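Local coordinates for protein peptidoglycan-N-acetylmuramic acid deacetylase PdaA (Bacillus subtilis, PDB 1W1B) that removes acetyl groups from N-acetylmuramic acid residues of peptidoglycan, leading to muramic delta-lactam in the spore cortex, and is required for germination, at residues K60-T65 with Q236-K241; F91-H96 with H113-H118; N117-H122 with R157-V162. All blocks are in the same frame, centred on the assembly; numbering follows the deposited sequence.

Interaction 1: residues K60-T65 with Q236-K241; sequences KTIYLT and QGYTFK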
loop_
_atom_site.group_PDB
_atom_site.type_symbol
_atom_site.label_atom_id
_atom_site.label_comp_id
_atom_site.label_asym_id
_atom_site.label_seq_id
_atom_site.Cartn_x
_atom_site.Cartn_y
_atom_site.Cartn_z
ATOM N N LYS A 60 12.531 10.060 10.988
ATOM C CA LYS A 60 12.903 9.797 9.603
ATOM C C LYS A 60 12.611 8.341 9.230
ATOM O O LYS A 60 13.527 7.520 9.064
ATOM C CB LYS A 60 14.384 10.099 9.403
ATOM C CG LYS A 60 14.678 11.078 8.285
ATOM C CD LYS A 60 16.166 11.376 8.251
ATOM C CE LYS A 60 16.508 12.298 7.093
ATOM N NZ LYS A 60 17.942 12.681 7.133
ATOM N N THR A 61 11.324 8.033 9.099
ATOM C CA THR A 61 10.895 6.688 8.769
ATOM C C THR A 61 10.019 6.682 7.527
ATOM O O THR A 61 9.273 7.625 7.265
ATOM C CB THR A 61 10.115 6.049 9.955
ATOM O OG1 THR A 61 10.947 6.043 11.122
ATOM C CG2 THR A 61 9.697 4.615 9.631
ATOM N N ILE A 62 10.146 5.606 6.762
ATOM C CA ILE A 62 9.380 5.404 5.547
ATOM C C ILE A 62 8.770 4.008 5.632
ATOM O O ILE A 62 9.374 3.072 6.188
ATOM C CB ILE A 62 10.281 5.520 4.301
ATOM C CG1 ILE A 62 10.690 6.991 4.107
ATOM C CG2 ILE A 62 9.552 4.982 3.070
ATOM C CD1 ILE A 62 11.682 7.212 2.984
ATOM N N TYR A 63 7.554 3.886 5.119
ATOM C CA TYR A 63 6.841 2.615 5.129
ATOM C C TYR A 63 6.503 2.294 3.682
ATOM O O TYR A 63 5.763 3.041 3.050
ATOM C CB TYR A 63 5.539 2.741 5.926
ATOM C CG TYR A 63 5.683 3.472 7.243
ATOM C CD1 TYR A 63 5.881 2.774 8.441
ATOM C CD2 TYR A 63 5.622 4.865 7.294
ATOM C CE1 TYR A 63 6.011 3.454 9.654
ATOM C CE2 TYR A 63 5.746 5.551 8.493
ATOM C CZ TYR A 63 5.938 4.844 9.671
ATOM O OH TYR A 63 6.026 5.528 10.870
ATOM N N LEU A 64 7.055 1.205 3.159
ATOM C CA LEU A 64 6.787 0.787 1.779
ATOM C C LEU A 64 5.543 -0.104 1.644
ATOM O O LEU A 64 5.398 -1.100 2.369
ATOM C CB LEU A 64 7.984 0.014 1.230
ATOM C CG LEU A 64 9.342 0.721 1.341
ATOM C CD1 LEU A 64 10.439 -0.211 0.848
ATOM C CD2 LEU A 64 9.313 2.011 0.507
ATOM N N THR A 65 4.641 0.256 0.731
ATOM C CA THR A 65 3.460 -0.560 0.476
ATOM C C THR A 65 3.385 -0.767 -1.029
ATOM O O THR A 65 3.924 0.029 -1.791
ATOM C CB THR A 65 2.132 0.098 0.955
ATOM O OG1 THR A 65 1.815 1.225 0.125
ATOM C CG2 THR A 65 2.252 0.536 2.426
ATOM N N GLN A 236 20.772 8.355 3.763
ATOM C CA GLN A 236 20.301 9.676 4.159
ATOM C C GLN A 236 19.788 9.728 5.585
ATOM O O GLN A 236 19.426 10.798 6.071
ATOM C CB GLN A 236 19.205 10.163 3.206
ATOM C CG GLN A 236 19.768 10.717 1.911
ATOM C CD GLN A 236 18.711 10.937 0.852
ATOM O OE1 GLN A 236 17.656 11.531 1.116
ATOM N NE2 GLN A 236 18.991 10.468 -0.366
ATOM N N GLY A 237 19.740 8.582 6.256
ATOM C CA GLY A 237 19.254 8.577 7.625
ATOM C C GLY A 237 17.840 8.056 7.842
ATOM O O GLY A 237 17.306 8.140 8.959
ATOM N N TYR A 238 17.222 7.518 6.794
ATOM C CA TYR A 238 15.861 6.977 6.915
ATOM C C TYR A 238 15.831 5.525 7.377
ATOM O O TYR A 238 16.660 4.717 6.965
ATOM C CB TYR A 238 15.125 7.034 5.563
ATOM C CG TYR A 238 14.560 8.384 5.201
ATOM C CD1 TYR A 238 13.312 8.794 5.677
ATOM C CD2 TYR A 238 15.278 9.259 4.379
ATOM C CE1 TYR A 238 12.789 10.044 5.342
ATOM C CE2 TYR A 238 14.768 10.509 4.035
ATOM C CZ TYR A 238 13.526 10.892 4.517
ATOM O OH TYR A 238 13.030 12.122 4.156
ATOM N N THR A 239 14.875 5.203 8.240
ATOM C CA THR A 239 14.683 3.824 8.673
ATOM C C THR A 239 13.354 3.408 8.013
ATOM O O THR A 239 12.399 4.203 7.983
ATOM C CB THR A 239 14.579 3.699 10.227
ATOM O OG1 THR A 239 15.897 3.699 10.792
ATOM C CG2 THR A 239 13.880 2.401 10.637
ATOM N N PHE A 240 13.329 2.194 7.450
ATOM C CA PHE A 240 12.144 1.642 6.798
ATOM C C PHE A 240 11.426 0.681 7.746
ATOM O O PHE A 240 12.016 -0.282 8.215
ATOM C CB PHE A 240 12.517 0.881 5.520
ATOM C CG PHE A 240 13.051 1.750 4.432
ATOM C CD1 PHE A 240 14.390 2.157 4.432
ATOM C CD2 PHE A 240 12.212 2.203 3.422
ATOM C CE1 PHE A 240 14.880 3.006 3.444
ATOM C CE2 PHE A 240 12.692 3.054 2.425
ATOM C CZ PHE A 240 14.024 3.459 2.433
ATOM N N LYS A 241 10.157 0.956 8.030
ATOM C CA LYS A 241 9.367 0.109 8.907
ATOM C C LYS A 241 8.113 -0.419 8.195
ATOM O O LYS A 241 7.800 -0.012 7.072
ATOM C CB LYS A 241 8.980 0.889 10.165
ATOM C CG LYS A 241 10.186 1.317 10.980
ATOM C CD LYS A 241 9.760 2.043 12.227
ATOM C CE LYS A 241 10.971 2.551 13.021
ATOM N NZ LYS A 241 10.499 3.042 14.352
HETATM O O HOH W 1 8.763 -0.722 4.714
#
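K60 NZ donates to the backbone O of Q236 over 2.6 Å, nearly in line with the C=O bond (162°). The lysine chain runs extended beyond CG, and this stretch carries it across the Y238 ring: K60 CG lies over one face, 3.8 Å from the ring centroid. I62 covers the opposite face with CD1, sent there by chi1 -71° and an extended chi2, so the tyrosine is sandwiched between a lysine methylene and the delta methyl of isoleucine. The chain enters Y238 through G237, whose positive phi ends helix 222-235 in a Schellman motif, a conformation that suits glycine. From there a parallel ladder begins: T239 N bonds to K60 O (2.8 Å), T239 O receives I62 N, and K241 N reaches I62 O (2.9 Å). It sets strand 239-241 against strand 61-68, joining the last strand of the five-stranded parallel sheet to its first along the chain. Side chains alternate across the sheet. On the I62 side, F240 CE2 lies 3.7 Å from I62 CG2, and its ring also meets L64 CG, with L233 of helix 222-235 packing on it. On the other side T61 CG2 touches K241 CG at 3.6 Å, while the amine of K241 goes on to E249 and E59. Where the strands part, a water accepts from L64 N and lies within bonding distance of K241 O.

Interaction 2: residues F91-H96 with H113-H118; sequences FFVTGH and HIIGNH. With CD (cadmium ion), chain C.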
loop_
_atom_site.group_PDB
_atom_site.type_symbol
_atom_site.label_atom_id
_atom_site.label_comp_id
_atom_site.label_asym_id
_atom_site.label_seq_id
_atom_site.Cartn_x
_atom_site.Cartn_y
_atom_site.Cartn_z
ATOM N N PHE A 91 2.036 -5.687 0.982
ATOM C CA PHE A 91 1.506 -5.898 -0.356
ATOM C C PHE A 91 -0.020 -6.030 -0.359
ATOM O O PHE A 91 -0.578 -7.009 0.169
ATOM C CB PHE A 91 2.129 -7.170 -0.994
ATOM C CG PHE A 91 3.651 -7.139 -1.109
ATOM C CD1 PHE A 91 4.465 -7.380 0.014
ATOM C CD2 PHE A 91 4.264 -6.834 -2.322
ATOM C CE1 PHE A 91 5.865 -7.312 -0.072
ATOM C CE2 PHE A 91 5.679 -6.761 -2.430
ATOM C CZ PHE A 91 6.474 -7.002 -1.289
ATOM N N PHE A 92 -0.680 -5.044 -0.966
ATOM C CA PHE A 92 -2.136 -5.023 -1.081
ATOM C C PHE A 92 -2.487 -5.757 -2.365
ATOM O O PHE A 92 -2.248 -5.268 -3.479
ATOM C CB PHE A 92 -2.641 -3.568 -1.076
ATOM C CG PHE A 92 -2.535 -2.902 0.288
ATOM C CD1 PHE A 92 -3.561 -3.025 1.224
ATOM C CD2 PHE A 92 -1.399 -2.168 0.639
ATOM C CE1 PHE A 92 -3.470 -2.423 2.499
ATOM C CE2 PHE A 92 -1.290 -1.566 1.906
ATOM C CZ PHE A 92 -2.332 -1.696 2.835
ATOM N N VAL A 93 -3.052 -6.952 -2.198
ATOM C CA VAL A 93 -3.373 -7.799 -3.336
ATOM C C VAL A 93 -4.850 -7.957 -3.665
ATOM O O VAL A 93 -5.724 -7.802 -2.804
ATOM C CB VAL A 93 -2.731 -9.218 -3.147
ATOM C CG1 VAL A 93 -1.220 -9.077 -2.993
ATOM C CG2 VAL A 93 -3.333 -9.937 -1.915
ATOM N N THR A 94 -5.125 -8.235 -4.936
ATOM C CA THR A 94 -6.496 -8.461 -5.372
ATOM C C THR A 94 -6.719 -9.967 -5.454
ATOM O O THR A 94 -5.770 -10.746 -5.301
ATOM C CB THR A 94 -6.792 -7.859 -6.753
ATOM O OG1 THR A 94 -5.986 -8.518 -7.744
ATOM C CG2 THR A 94 -6.545 -6.335 -6.744
ATOM N N GLY A 95 -7.974 -10.352 -5.705
ATOM C CA GLY A 95 -8.341 -11.753 -5.804
ATOM C C GLY A 95 -7.676 -12.371 -7.006
ATOM O O GLY A 95 -7.168 -13.498 -6.930
ATOM N N HIS A 96 -7.668 -11.637 -8.118
ATOM C CA HIS A 96 -7.020 -12.149 -9.317
ATOM C C HIS A 96 -5.530 -12.371 -9.083
ATOM O O HIS A 96 -4.968 -13.350 -9.570
ATOM C CB HIS A 96 -7.177 -11.209 -10.528
ATOM C CG HIS A 96 -6.305 -11.596 -11.694
ATOM N ND1 HIS A 96 -5.121 -10.948 -11.993
ATOM C CD2 HIS A 96 -6.394 -12.631 -12.569
ATOM C CE1 HIS A 96 -4.519 -11.570 -12.993
ATOM N NE2 HIS A 96 -5.270 -12.594 -13.361
ATOM N N HIS A 113 6.745 -10.493 5.087
ATOM C CA HIS A 113 5.969 -9.339 4.671
ATOM C C HIS A 113 4.508 -9.412 5.102
ATOM O O HIS A 113 4.024 -10.453 5.581
ATOM C CB HIS A 113 6.088 -9.188 3.162
ATOM C CG HIS A 113 7.505 -9.182 2.686
ATOM N ND1 HIS A 113 8.406 -8.206 3.056
ATOM C CD2 HIS A 113 8.194 -10.061 1.915
ATOM C CE1 HIS A 113 9.589 -8.487 2.534
ATOM N NE2 HIS A 113 9.488 -9.605 1.838
ATOM N N ILE A 114 3.817 -8.286 4.961
ATOM C CA ILE A 114 2.411 -8.206 5.319
ATOM C C ILE A 114 1.573 -8.211 4.051
ATOM O O ILE A 114 1.878 -7.511 3.080
ATOM C CB ILE A 114 2.096 -6.911 6.118
ATOM C CG1 ILE A 114 2.868 -6.920 7.432
ATOM C CG2 ILE A 114 0.587 -6.816 6.415
ATOM C CD1 ILE A 114 2.854 -5.600 8.162
ATOM N N ILE A 115 0.529 -9.027 4.043
ATOM C CA ILE A 115 -0.343 -9.081 2.889
ATOM C C ILE A 115 -1.605 -8.284 3.234
ATOM O O ILE A 115 -2.329 -8.623 4.176
ATOM C CB ILE A 115 -0.690 -10.541 2.532
ATOM C CG1 ILE A 115 0.561 -11.252 1.998
ATOM C CG2 ILE A 115 -1.792 -10.569 1.481
ATOM C CD1 ILE A 115 0.440 -12.795 1.974
ATOM N N GLY A 116 -1.830 -7.202 2.491
ATOM C CA GLY A 116 -2.979 -6.345 2.720
ATOM C C GLY A 116 -4.100 -6.676 1.754
ATOM O O GLY A 116 -3.903 -7.427 0.797
ATOM N N ASN A 117 -5.270 -6.089 1.984
ATOM C CA ASN A 117 -6.434 -6.366 1.163
ATOM C C ASN A 117 -6.720 -5.274 0.132
ATOM O O ASN A 117 -6.887 -4.092 0.477
ATOM C CB ASN A 117 -7.667 -6.551 2.062
ATOM C CG ASN A 117 -8.712 -7.481 1.446
ATOM O OD1 ASN A 117 -9.036 -7.385 0.260
ATOM N ND2 ASN A 117 -9.239 -8.384 2.256
ATOM N N HIS A 118 -6.786 -5.673 -1.135
ATOM C CA HIS A 118 -7.091 -4.727 -2.205
ATOM C C HIS A 118 -8.404 -5.153 -2.886
ATOM O O HIS A 118 -8.701 -4.714 -4.002
ATOM C CB HIS A 118 -5.929 -4.681 -3.216
ATOM C CG HIS A 118 -5.856 -3.407 -4.002
ATOM N ND1 HIS A 118 -6.330 -2.205 -3.519
ATOM C CD2 HIS A 118 -5.315 -3.138 -5.216
ATOM C CE1 HIS A 118 -6.086 -1.251 -4.401
ATOM N NE2 HIS A 118 -5.471 -1.792 -5.439
HETATM CD CD CD C . -5.316 -0.903 -7.707
HETATM O O HOH W 2 -3.147 0.759 -7.509
HETATM O O HOH W 3 -6.153 1.183 -6.900
HETATM O O HOH W 4 -3.983 -2.772 -8.475
#
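F92 and G116 mark the tightest point of this contact: their CA atoms come within 4.1 Å, because glycine has no side chain to hold the strands apart. The F92 ring uses that closeness, bringing CD1 in at 3.6 Å from N117 O, which sits at the ring's edge. Backbone bonds run along both sides of the pair. G116 N reaches F91 O over 2.6 Å, and F91 N meets I114 O; V93 N to G116 O and H118 N to V93 O continue the ladder. Strands 90-93 and 114-117 are thus parallel neighbours, linked through helices 95-100 and 102-110 in a beta-alpha-beta crossover of the deacetylase domain. On the face carrying F91, V93 and I115 the packing is mostly apolar. V93 CG2 meets I115 CG2 at 3.8 Å, and both side chains also touch I105 of helix 102-110; the edge of F91 points into the face of H113 in a T-shaped pair, centroids 5.5 Å apart and planes at 70°. The flat imidazole offers that face while its ND1 is bonded to the backbone of G89. At the other end the packing yields to a watered metal site. There H118, with CG anti to the backbone N (chi1 -156°), sends its ring beyond the strand; while ND1 is held by R157 O, NE2 binds a cadmium ion at 2.4 Å, shared with H122 and three waters. T94 runs alongside. T94 CG2 lies 3.8 Å from H118 CD2, while the threonine hydroxyl serves as N-cap to helix 95-100 by bonding F97 N, a natural task for this residue.

Interaction 3: residues N117-H122 with R157-V162; sequences NHSFHH and RPPRGV. With CD (cadmium ion), chain C; CD (cadmium ion), chain D.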
loop_
_atom_site.group_PDB
_atom_site.type_symbol
_atom_site.label_atom_id
_atom_site.label_comp_id
_atom_site.label_asym_id
_atom_site.label_seq_id
_atom_site.Cartn_x
_atom_site.Cartn_y
_atom_site.Cartn_z
ATOM N N ASN A 117 -5.270 -6.089 1.984
ATOM C CA ASN A 117 -6.434 -6.366 1.163
ATOM C C ASN A 117 -6.720 -5.274 0.132
ATOM O O ASN A 117 -6.887 -4.092 0.477
ATOM C CB ASN A 117 -7.667 -6.551 2.062
ATOM C CG ASN A 117 -8.712 -7.481 1.446
ATOM O OD1 ASN A 117 -9.036 -7.385 0.260
ATOM N ND2 ASN A 117 -9.239 -8.384 2.256
ATOM N N HIS A 118 -6.786 -5.673 -1.135
ATOM C CA HIS A 118 -7.091 -4.727 -2.205
ATOM C C HIS A 118 -8.404 -5.153 -2.886
ATOM O O HIS A 118 -8.701 -4.714 -4.002
ATOM C CB HIS A 118 -5.929 -4.681 -3.216
ATOM C CG HIS A 118 -5.856 -3.407 -4.002
ATOM N ND1 HIS A 118 -6.330 -2.205 -3.519
ATOM C CD2 HIS A 118 -5.315 -3.138 -5.216
ATOM C CE1 HIS A 118 -6.086 -1.251 -4.401
ATOM N NE2 HIS A 118 -5.471 -1.792 -5.439
ATOM N N SER A 119 -9.175 -5.995 -2.180
ATOM C CA SER A 119 -10.479 -6.545 -2.617
ATOM C C SER A 119 -10.357 -7.627 -3.686
ATOM O O SER A 119 -9.412 -7.644 -4.474
ATOM C CB SER A 119 -11.425 -5.455 -3.135
ATOM O OG SER A 119 -11.106 -5.130 -4.471
ATOM N N PHE A 120 -11.337 -8.519 -3.726
ATOM C CA PHE A 120 -11.294 -9.625 -4.669
ATOM C C PHE A 120 -11.364 -9.240 -6.138
ATOM O O PHE A 120 -10.491 -9.630 -6.923
ATOM C CB PHE A 120 -12.391 -10.657 -4.359
ATOM C CG PHE A 120 -12.119 -12.003 -4.970
ATOM C CD1 PHE A 120 -12.543 -12.300 -6.260
ATOM C CD2 PHE A 120 -11.326 -12.935 -4.295
ATOM C CE1 PHE A 120 -12.172 -13.500 -6.877
ATOM C CE2 PHE A 120 -10.949 -14.140 -4.900
ATOM C CZ PHE A 120 -11.370 -14.421 -6.194
ATOM N N HIS A 121 -12.389 -8.479 -6.513
ATOM C CA HIS A 121 -12.553 -8.087 -7.907
ATOM C C HIS A 121 -12.094 -6.676 -8.209
ATOM O O HIS A 121 -12.256 -6.214 -9.331
ATOM C CB HIS A 121 -14.014 -8.233 -8.360
ATOM C CG HIS A 121 -14.549 -9.626 -8.260
ATOM N ND1 HIS A 121 -15.315 -10.054 -7.196
ATOM C CD2 HIS A 121 -14.429 -10.689 -9.089
ATOM C CE1 HIS A 121 -15.645 -11.320 -7.376
ATOM N NE2 HIS A 121 -15.119 -11.728 -8.516
ATOM N N HIS A 122 -11.526 -5.990 -7.221
ATOM C CA HIS A 122 -11.044 -4.626 -7.420
ATOM C C HIS A 122 -12.167 -3.717 -7.959
ATOM O O HIS A 122 -11.973 -2.962 -8.916
ATOM C CB HIS A 122 -9.850 -4.635 -8.389
ATOM C CG HIS A 122 -9.009 -3.393 -8.340
ATOM N ND1 HIS A 122 -9.135 -2.365 -9.249
ATOM C CD2 HIS A 122 -8.003 -3.031 -7.506
ATOM C CE1 HIS A 122 -8.245 -1.426 -8.980
ATOM N NE2 HIS A 122 -7.545 -1.805 -7.926
ATOM N N ARG A 157 -6.846 -1.195 1.252
ATOM C CA ARG A 157 -6.534 -0.103 0.350
ATOM C C ARG A 157 -7.641 -0.206 -0.715
ATOM O O ARG A 157 -7.690 -1.162 -1.488
ATOM C CB ARG A 157 -5.156 -0.238 -0.280
ATOM C CG ARG A 157 -4.835 1.001 -1.122
ATOM C CD ARG A 157 -3.373 1.112 -1.435
ATOM N NE ARG A 157 -2.581 1.676 -0.340
ATOM C CZ ARG A 157 -1.272 1.490 -0.235
ATOM N NH1 ARG A 157 -0.647 0.749 -1.143
ATOM N NH2 ARG A 157 -0.586 2.055 0.743
ATOM N N PRO A 158 -8.565 0.770 -0.733
ATOM C CA PRO A 158 -9.690 0.806 -1.679
ATOM C C PRO A 158 -9.257 0.686 -3.136
ATOM O O PRO A 158 -8.290 1.328 -3.557
ATOM C CB PRO A 158 -10.340 2.165 -1.409
ATOM C CG PRO A 158 -9.971 2.448 0.017
ATOM C CD PRO A 158 -8.538 1.993 0.091
ATOM N N PRO A 159 -9.955 -0.155 -3.918
ATOM C CA PRO A 159 -9.594 -0.297 -5.329
ATOM C C PRO A 159 -9.811 1.062 -6.005
ATOM O O PRO A 159 -10.800 1.747 -5.717
ATOM C CB PRO A 159 -10.567 -1.358 -5.823
ATOM C CG PRO A 159 -10.807 -2.200 -4.612
ATOM C CD PRO A 159 -10.960 -1.158 -3.521
ATOM N N ARG A 160 -8.884 1.459 -6.876
ATOM C CA ARG A 160 -8.967 2.745 -7.577
ATOM C C ARG A 160 -8.773 3.944 -6.654
ATOM O O ARG A 160 -8.903 5.087 -7.091
ATOM C CB ARG A 160 -10.316 2.904 -8.290
ATOM C CG ARG A 160 -10.524 2.006 -9.509
ATOM C CD ARG A 160 -10.772 2.820 -10.801
ATOM N NE ARG A 160 -9.571 3.491 -11.300
ATOM C CZ ARG A 160 -9.300 4.788 -11.150
ATOM N NH1 ARG A 160 -10.145 5.594 -10.513
ATOM N NH2 ARG A 160 -8.169 5.282 -11.642
ATOM N N GLY A 161 -8.474 3.687 -5.385
ATOM C CA GLY A 161 -8.272 4.769 -4.439
ATOM C C GLY A 161 -9.571 5.503 -4.156
ATOM O O GLY A 161 -9.583 6.587 -3.566
ATOM N N VAL A 162 -10.674 4.895 -4.570
ATOM C CA VAL A 162 -11.988 5.479 -4.380
ATOM C C VAL A 162 -12.685 4.960 -3.136
ATOM O O VAL A 162 -12.778 3.754 -2.916
ATOM C CB VAL A 162 -12.894 5.204 -5.595
ATOM C CG1 VAL A 162 -14.275 5.776 -5.352
ATOM C CG2 VAL A 162 -12.279 5.809 -6.834
HETATM CD CD CD C . -5.316 -0.903 -7.707
HETATM CD CD CD D . -15.505 -14.159 -9.279
HETATM O O HOH W 3 -6.153 1.183 -6.900
HETATM O O HOH W 2 -3.147 0.759 -7.509
HETATM O O HOH W 4 -3.983 -2.772 -8.475
HETATM O O HOH W 5 -14.132 -16.344 -8.556
#
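In H122 a first torsion of -162°, on a backbone of positive phi, swings the imidazole back across P159, while the H118 ring brings its ND1 to R157 O. The hydrogen bond from H118 ND1 to R157 O is 2.7 Å long, with the carbonyl oxygen lying in the H118 ring plane although the N-H approaches from above the plane of the carbonyl. P159 supports H122 differently: its CB sits over the centre of the imidazole, 3.5 Å from the centroid, as a CH-pi contact, and a rigid proline ring offers a steady surface for it. Backbone bonding fixes the two loops at their base, where R157 N donates to N117 O at 3.0 Å. N117 also folds its own loop, OD1 accepting from S119 N in an Asx turn, a role that suits asparagine. These loops follow strands 114-117 and 155-156 and shape the metal site of the NodB homology domain. H122 NE2 joins H118 on the cadmium ion at 2.4 Å, and one of the metal's waters accepts from R160 N over 2.7 Å. The R157 side chain turns elsewhere, to T65 OG1 and a salt bridge with D67, the probable proton acceptor. H121 NE2 binds a second cadmium ion together with a water. Because H118 ND1 spends its proton on R157 O, NE2 is left with its lone pair for the metal; a divalent metal carrying waters near D67 is consistent with metal-dependent deacetylation, in which a bound water probably serves as the nucleophile.

In the fold
Along the chain, K60-T65 comes first, then F91-H96, H113-H122, R157-V162 and finally Q236-K241, so interaction 1 brackets the other two. Interactions 1 and 2 share one parallel sheet, in which strands 61-68 and 90-93 are neighbours, yet their centres lie about 21 Å apart, on opposite sides of the chain's centre. Interactions 2 and 3 are only about 9 Å apart, overlap in N117 and H118, and meet at the same cadmium ion; the backbone of G95 probably bonds to F120. Interaction 3 reaches back to interaction 1, about 25 Å away between centres, through a probable bond of R157 NH2 to T65 OG1, so the metal-binding loops stay linked to strand 61-68.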